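Local coordinates for DUF871 domain-containing protein (Enterococcus faecalis, PDB 2P0O) that is of unknown function but probably acts as a 6-phospho-N-acetylmuramidase, with a TIM-barrel domain followed by a cyclophilin-like domain, at residues A[265-277]-A[315-327]. Numbering follows the deposited sequence.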
loop_
_atom_site.group_PDB
_atom_site.type_symbol
_atom_site.label_atom_id
_atom_site.label_comp_id
_atom_site.label_asym_id
_atom_site.label_seq_id
_atom_site.Cartn_x
_atom_site.Cartn_y
_atom_site.Cartn_z
ATOM N N ARG A 265 -9.948 -5.084 -21.801
ATOM C CA ARG A 265 -9.633 -4.569 -23.136
ATOM C C ARG A 265 -8.710 -3.377 -23.029
ATOM O O ARG A 265 -8.834 -2.557 -22.106
ATOM C CB ARG A 265 -10.909 -4.150 -23.855
ATOM C CG ARG A 265 -11.658 -5.320 -24.392
ATOM C CD ARG A 265 -12.890 -4.884 -25.139
ATOM N NE ARG A 265 -12.600 -3.954 -26.242
ATOM C CZ ARG A 265 -12.877 -4.205 -27.520
ATOM N NH1 ARG A 265 -12.603 -3.292 -28.433
ATOM N NH2 ARG A 265 -13.432 -5.363 -27.871
ATOM N N LEU A 266 -7.783 -3.287 -23.973
ATOM C CA LEU A 266 -6.870 -2.168 -24.065
ATOM C C LEU A 266 -7.553 -0.838 -24.461
ATOM O O LEU A 266 -7.001 0.253 -24.238
ATOM C CB LEU A 266 -5.796 -2.512 -25.075
ATOM C CG LEU A 266 -4.616 -3.331 -24.568
ATOM C CD1 LEU A 266 -3.714 -3.723 -25.755
ATOM C CD2 LEU A 266 -3.835 -2.501 -23.552
ATOM N N ASP A 267 -8.719 -0.902 -25.084
ATOM C CA ASP A 267 -9.478 0.321 -25.241
ATOM C C ASP A 267 -10.556 0.304 -24.190
ATOM O O ASP A 267 -11.674 -0.144 -24.434
ATOM C CB ASP A 267 -10.023 0.506 -26.655
ATOM C CG ASP A 267 -10.682 -0.731 -27.210
ATOM O OD1 ASP A 267 -10.627 -1.816 -26.602
ATOM O OD2 ASP A 267 -11.257 -0.610 -28.296
ATOM N N ALA A 268 -10.180 0.772 -23.003
ATOM C CA ALA A 268 -10.987 0.605 -21.801
ATOM C C ALA A 268 -12.228 1.497 -21.787
ATOM O O ALA A 268 -12.137 2.690 -22.005
ATOM C CB ALA A 268 -10.130 0.880 -20.566
ATOM N N ALA A 269 -13.368 0.895 -21.482
ATOM C CA ALA A 269 -14.638 1.589 -21.406
ATOM C C ALA A 269 -14.686 2.501 -20.183
ATOM O O ALA A 269 -14.100 2.184 -19.138
ATOM C CB ALA A 269 -15.750 0.556 -21.322
ATOM N N ARG A 270 -15.432 3.598 -20.287
ATOM C CA ARG A 270 -15.681 4.468 -19.153
ATOM C C ARG A 270 -16.455 3.689 -18.083
ATOM O O ARG A 270 -16.107 3.725 -16.919
ATOM C CB ARG A 270 -16.515 5.686 -19.611
ATOM C CG ARG A 270 -16.666 6.773 -18.562
ATOM C CD ARG A 270 -17.625 7.843 -19.046
ATOM N NE ARG A 270 -18.943 7.257 -19.290
ATOM C CZ ARG A 270 -19.986 7.950 -19.725
ATOM N NH1 ARG A 270 -21.137 7.341 -19.915
ATOM N NH2 ARG A 270 -19.879 9.251 -19.961
ATOM N N ASP A 271 -17.502 2.975 -18.501
ATOM C CA ASP A 271 -18.550 2.516 -17.590
ATOM C C ASP A 271 -18.314 1.134 -16.983
ATOM O O ASP A 271 -18.930 0.802 -15.955
ATOM C CB ASP A 271 -19.885 2.432 -18.343
ATOM C CG ASP A 271 -20.431 3.771 -18.718
ATOM O OD1 ASP A 271 -20.071 4.765 -18.062
ATOM O OD2 ASP A 271 -21.254 3.810 -19.666
ATOM N N VAL A 272 -17.499 0.322 -17.665
ATOM C CA VAL A 272 -17.397 -1.113 -17.390
ATOM C C VAL A 272 -15.976 -1.587 -17.623
ATOM O O VAL A 272 -15.218 -1.000 -18.408
ATOM C CB VAL A 272 -18.330 -1.975 -18.312
ATOM C CG1 VAL A 272 -19.840 -1.740 -18.019
ATOM C CG2 VAL A 272 -18.044 -1.737 -19.798
ATOM N N LEU A 273 -15.618 -2.652 -16.930
ATOM C CA LEU A 273 -14.477 -3.469 -17.316
ATOM C C LEU A 273 -15.007 -4.480 -18.337
ATOM O O LEU A 273 -16.101 -5.026 -18.154
ATOM C CB LEU A 273 -13.912 -4.221 -16.093
ATOM C CG LEU A 273 -13.175 -3.394 -15.048
ATOM C CD1 LEU A 273 -12.633 -4.297 -13.911
ATOM C CD2 LEU A 273 -12.011 -2.515 -15.655
ATOM N N ARG A 274 -14.270 -4.716 -19.407
ATOM C CA ARG A 274 -14.728 -5.663 -20.438
ATOM C C ARG A 274 -13.757 -6.809 -20.607
ATOM O O ARG A 274 -12.582 -6.596 -20.954
ATOM C CB ARG A 274 -14.931 -4.997 -21.815
ATOM C CG ARG A 274 -15.827 -3.784 -21.851
ATOM C CD ARG A 274 -15.824 -3.180 -23.269
ATOM N NE ARG A 274 -16.488 -4.079 -24.243
ATOM C CZ ARG A 274 -16.448 -3.925 -25.567
ATOM N NH1 ARG A 274 -17.114 -4.774 -26.362
ATOM N NH2 ARG A 274 -15.796 -2.901 -26.101
ATOM N N SER A 275 -14.250 -8.028 -20.405
ATOM C CA SER A 275 -13.406 -9.212 -20.519
ATOM C C SER A 275 -13.251 -9.534 -21.977
ATOM O O SER A 275 -14.204 -9.921 -22.661
ATOM C CB SER A 275 -13.973 -10.399 -19.764
ATOM O OG SER A 275 -13.195 -11.561 -20.042
ATOM N N GLU A 276 -12.028 -9.377 -22.457
ATOM C CA GLU A 276 -11.783 -9.452 -23.881
ATOM C C GLU A 276 -12.052 -10.794 -24.586
ATOM O O GLU A 276 -12.104 -10.835 -25.820
ATOM C CB GLU A 276 -10.402 -8.907 -24.208
ATOM C CG GLU A 276 -9.219 -9.710 -23.733
ATOM C CD GLU A 276 -7.961 -9.267 -24.481
ATOM O OE1 GLU A 276 -8.052 -8.235 -25.211
ATOM O OE2 GLU A 276 -6.902 -9.944 -24.355
ATOM N N LEU A 277 -12.266 -11.861 -23.819
ATOM C CA LEU A 277 -12.516 -13.173 -24.417
ATOM C C LEU A 277 -13.894 -13.754 -24.057
ATOM O O LEU A 277 -14.709 -13.098 -23.387
ATOM C CB LEU A 277 -11.391 -14.156 -24.039
ATOM C CG LEU A 277 -9.932 -13.659 -24.118
ATOM C CD1 LEU A 277 -9.009 -14.631 -23.406
ATOM C CD2 LEU A 277 -9.461 -13.422 -25.560
ATOM N N TYR A 315 -23.017 -9.709 -29.392
ATOM C CA TYR A 315 -22.384 -9.474 -28.088
ATOM C C TYR A 315 -22.646 -10.546 -27.028
ATOM O O TYR A 315 -22.071 -10.472 -25.939
ATOM C CB TYR A 315 -22.664 -8.042 -27.553
ATOM C CG TYR A 315 -21.978 -7.035 -28.433
ATOM C CD1 TYR A 315 -20.610 -6.784 -28.289
ATOM C CD2 TYR A 315 -22.671 -6.377 -29.444
ATOM C CE1 TYR A 315 -19.949 -5.905 -29.131
ATOM C CE2 TYR A 315 -22.016 -5.476 -30.298
ATOM C CZ TYR A 315 -20.654 -5.259 -30.136
ATOM O OH TYR A 315 -19.977 -4.388 -30.942
HETATM N N MSE A 316 -23.498 -11.532 -27.340
HETATM C CA MSE A 316 -23.784 -12.607 -26.388
HETATM C C MSE A 316 -22.491 -13.212 -25.835
HETATM O O MSE A 316 -21.603 -13.583 -26.604
HETATM C CB MSE A 316 -24.626 -13.711 -27.026
HETATM C CG MSE A 316 -24.749 -14.946 -26.149
HETATM SE SE MSE A 316 -25.610 -16.424 -27.121
HETATM C CE MSE A 316 -24.120 -16.982 -28.313
ATOM N N GLY A 317 -22.393 -13.287 -24.509
ATOM C CA GLY A 317 -21.249 -13.868 -23.844
ATOM C C GLY A 317 -20.179 -12.882 -23.400
ATOM O O GLY A 317 -19.250 -13.265 -22.702
ATOM N N GLU A 318 -20.262 -11.622 -23.821
ATOM C CA GLU A 318 -19.363 -10.602 -23.263
ATOM C C GLU A 318 -19.549 -10.512 -21.759
ATOM O O GLU A 318 -20.689 -10.438 -21.259
ATOM C CB GLU A 318 -19.597 -9.206 -23.850
ATOM C CG GLU A 318 -18.492 -8.230 -23.363
ATOM C CD GLU A 318 -18.446 -6.939 -24.124
ATOM O OE1 GLU A 318 -18.334 -6.985 -25.362
ATOM O OE2 GLU A 318 -18.522 -5.878 -23.481
ATOM N N ILE A 319 -18.429 -10.515 -21.056
ATOM C CA ILE A 319 -18.428 -10.422 -19.594
ATOM C C ILE A 319 -17.972 -9.018 -19.230
ATOM O O ILE A 319 -16.958 -8.515 -19.752
ATOM C CB ILE A 319 -17.537 -11.537 -18.941
ATOM C CG1 ILE A 319 -18.115 -12.927 -19.235
ATOM C CG2 ILE A 319 -17.390 -11.358 -17.420
ATOM C CD1 ILE A 319 -17.116 -14.090 -19.124
ATOM N N GLN A 320 -18.723 -8.389 -18.343
ATOM C CA GLN A 320 -18.383 -7.069 -17.853
ATOM C C GLN A 320 -18.472 -7.002 -16.328
ATOM O O GLN A 320 -19.207 -7.790 -15.675
ATOM C CB GLN A 320 -19.329 -6.051 -18.437
ATOM C CG GLN A 320 -19.373 -6.018 -19.967
ATOM C CD GLN A 320 -20.204 -4.875 -20.474
ATOM O OE1 GLN A 320 -21.014 -4.310 -19.731
ATOM N NE2 GLN A 320 -20.024 -4.525 -21.728
ATOM N N VAL A 321 -17.715 -6.077 -15.769
ATOM C CA VAL A 321 -17.909 -5.645 -14.401
ATOM C C VAL A 321 -18.169 -4.144 -14.495
ATOM O O VAL A 321 -17.373 -3.409 -15.122
ATOM C CB VAL A 321 -16.640 -5.913 -13.552
ATOM C CG1 VAL A 321 -16.866 -5.553 -12.070
ATOM C CG2 VAL A 321 -16.177 -7.387 -13.693
ATOM N N THR A 322 -19.254 -3.691 -13.864
ATOM C CA THR A 322 -19.593 -2.270 -13.849
ATOM C C THR A 322 -18.710 -1.407 -12.969
ATOM O O THR A 322 -18.395 -1.778 -11.821
ATOM C CB THR A 322 -21.105 -1.998 -13.591
ATOM O OG1 THR A 322 -21.504 -2.433 -12.284
ATOM C CG2 THR A 322 -21.964 -2.708 -14.662
ATOM N N LEU A 323 -18.290 -0.261 -13.521
ATOM C CA LEU A 323 -17.438 0.674 -12.803
ATOM C C LEU A 323 -18.269 1.785 -12.187
ATOM O O LEU A 323 -17.795 2.507 -11.316
ATOM C CB LEU A 323 -16.372 1.250 -13.735
ATOM C CG LEU A 323 -15.311 0.222 -14.199
ATOM C CD1 LEU A 323 -14.312 0.860 -15.183
ATOM C CD2 LEU A 323 -14.574 -0.400 -13.004
ATOM N N VAL A 324 -19.520 1.899 -12.649
ATOM C CA VAL A 324 -20.490 2.891 -12.217
ATOM C C VAL A 324 -21.862 2.176 -12.102
ATOM O O VAL A 324 -22.019 1.073 -12.591
ATOM C CB VAL A 324 -20.574 4.071 -13.247
ATOM C CG1 VAL A 324 -19.203 4.723 -13.473
ATOM C CG2 VAL A 324 -21.105 3.597 -14.619
ATOM N N ASP A 325 -22.855 2.815 -11.477
ATOM C CA ASP A 325 -24.216 2.272 -11.424
ATOM C C ASP A 325 -24.841 2.329 -12.813
ATOM O O ASP A 325 -24.999 3.414 -13.398
ATOM C CB ASP A 325 -25.078 3.077 -10.449
ATOM C CG ASP A 325 -24.687 2.870 -8.996
ATOM O OD1 ASP A 325 -23.782 2.046 -8.704
ATOM O OD2 ASP A 325 -25.291 3.545 -8.124
ATOM N N LEU A 326 -25.203 1.163 -13.334
ATOM C CA LEU A 326 -25.904 1.065 -14.609
ATOM C C LEU A 326 -27.322 0.524 -14.411
ATOM O O LEU A 326 -27.592 -0.266 -13.501
ATOM C CB LEU A 326 -25.104 0.236 -15.628
ATOM C CG LEU A 326 -23.882 0.942 -16.245
ATOM C CD1 LEU A 326 -23.124 0.037 -17.222
ATOM C CD2 LEU A 326 -24.335 2.185 -17.013
ATOM N N PRO A 327 -28.255 0.977 -15.254
ATOM C CA PRO A 327 -29.605 0.491 -15.066
ATOM C C PRO A 327 -29.797 -0.949 -15.618
ATOM O O PRO A 327 -28.932 -1.465 -16.349
ATOM C CB PRO A 327 -30.436 1.523 -15.828
ATOM C CG PRO A 327 -29.501 1.973 -16.974
ATOM C CD PRO A 327 -28.124 1.924 -16.389
#
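Glu318 swings CG to the far side from its backbone N (chi1 -172°), while Arg274 runs straight to CD and then bends at chi3 (68°), which turns the NE and NH1 side of the guanidinium to the two carboxylate oxygens. Arg274 NH1 gives an almost straight bond of 2.7 Å to Glu318 OE1, and Arg274 NE reaches Glu318 OE2 at 2.8 Å from well above the carboxylate plane; the two planes are 37° apart. From the opposite face of that carboxylate, Gln320 NE2 also donates to Glu318 OE2, at 2.7 Å; three hydrogen bonds from two side chains thus hold the Glu318 carboxylate in its rotation. The same Gln320 amide lies against Val272, with OE1 3.3 Å from Val272 CG1, and the Leu326 side chain crosses that of Val272 at about a right angle, its CD1 against the same methyl. On the other side of the sheet Leu273 packs on Val321 and Leu323, and Phe355 of strand 354-359 touches both Leu273 and Val321. The backbones are joined by a reciprocal pair, Leu273 N to Val321 O (2.6 Å) and Val321 N to Leu273 O (3.1 Å). Just past the end of strand 319-322, Leu323 N bonds to Asp271 O at 2.7 Å. Within this chain strand 272-275 is an outermost strand of a four-stranded antiparallel sheet, paired with strand 319-322 in the C-terminal domain, whose family belongs to the cyclophilin-like clan.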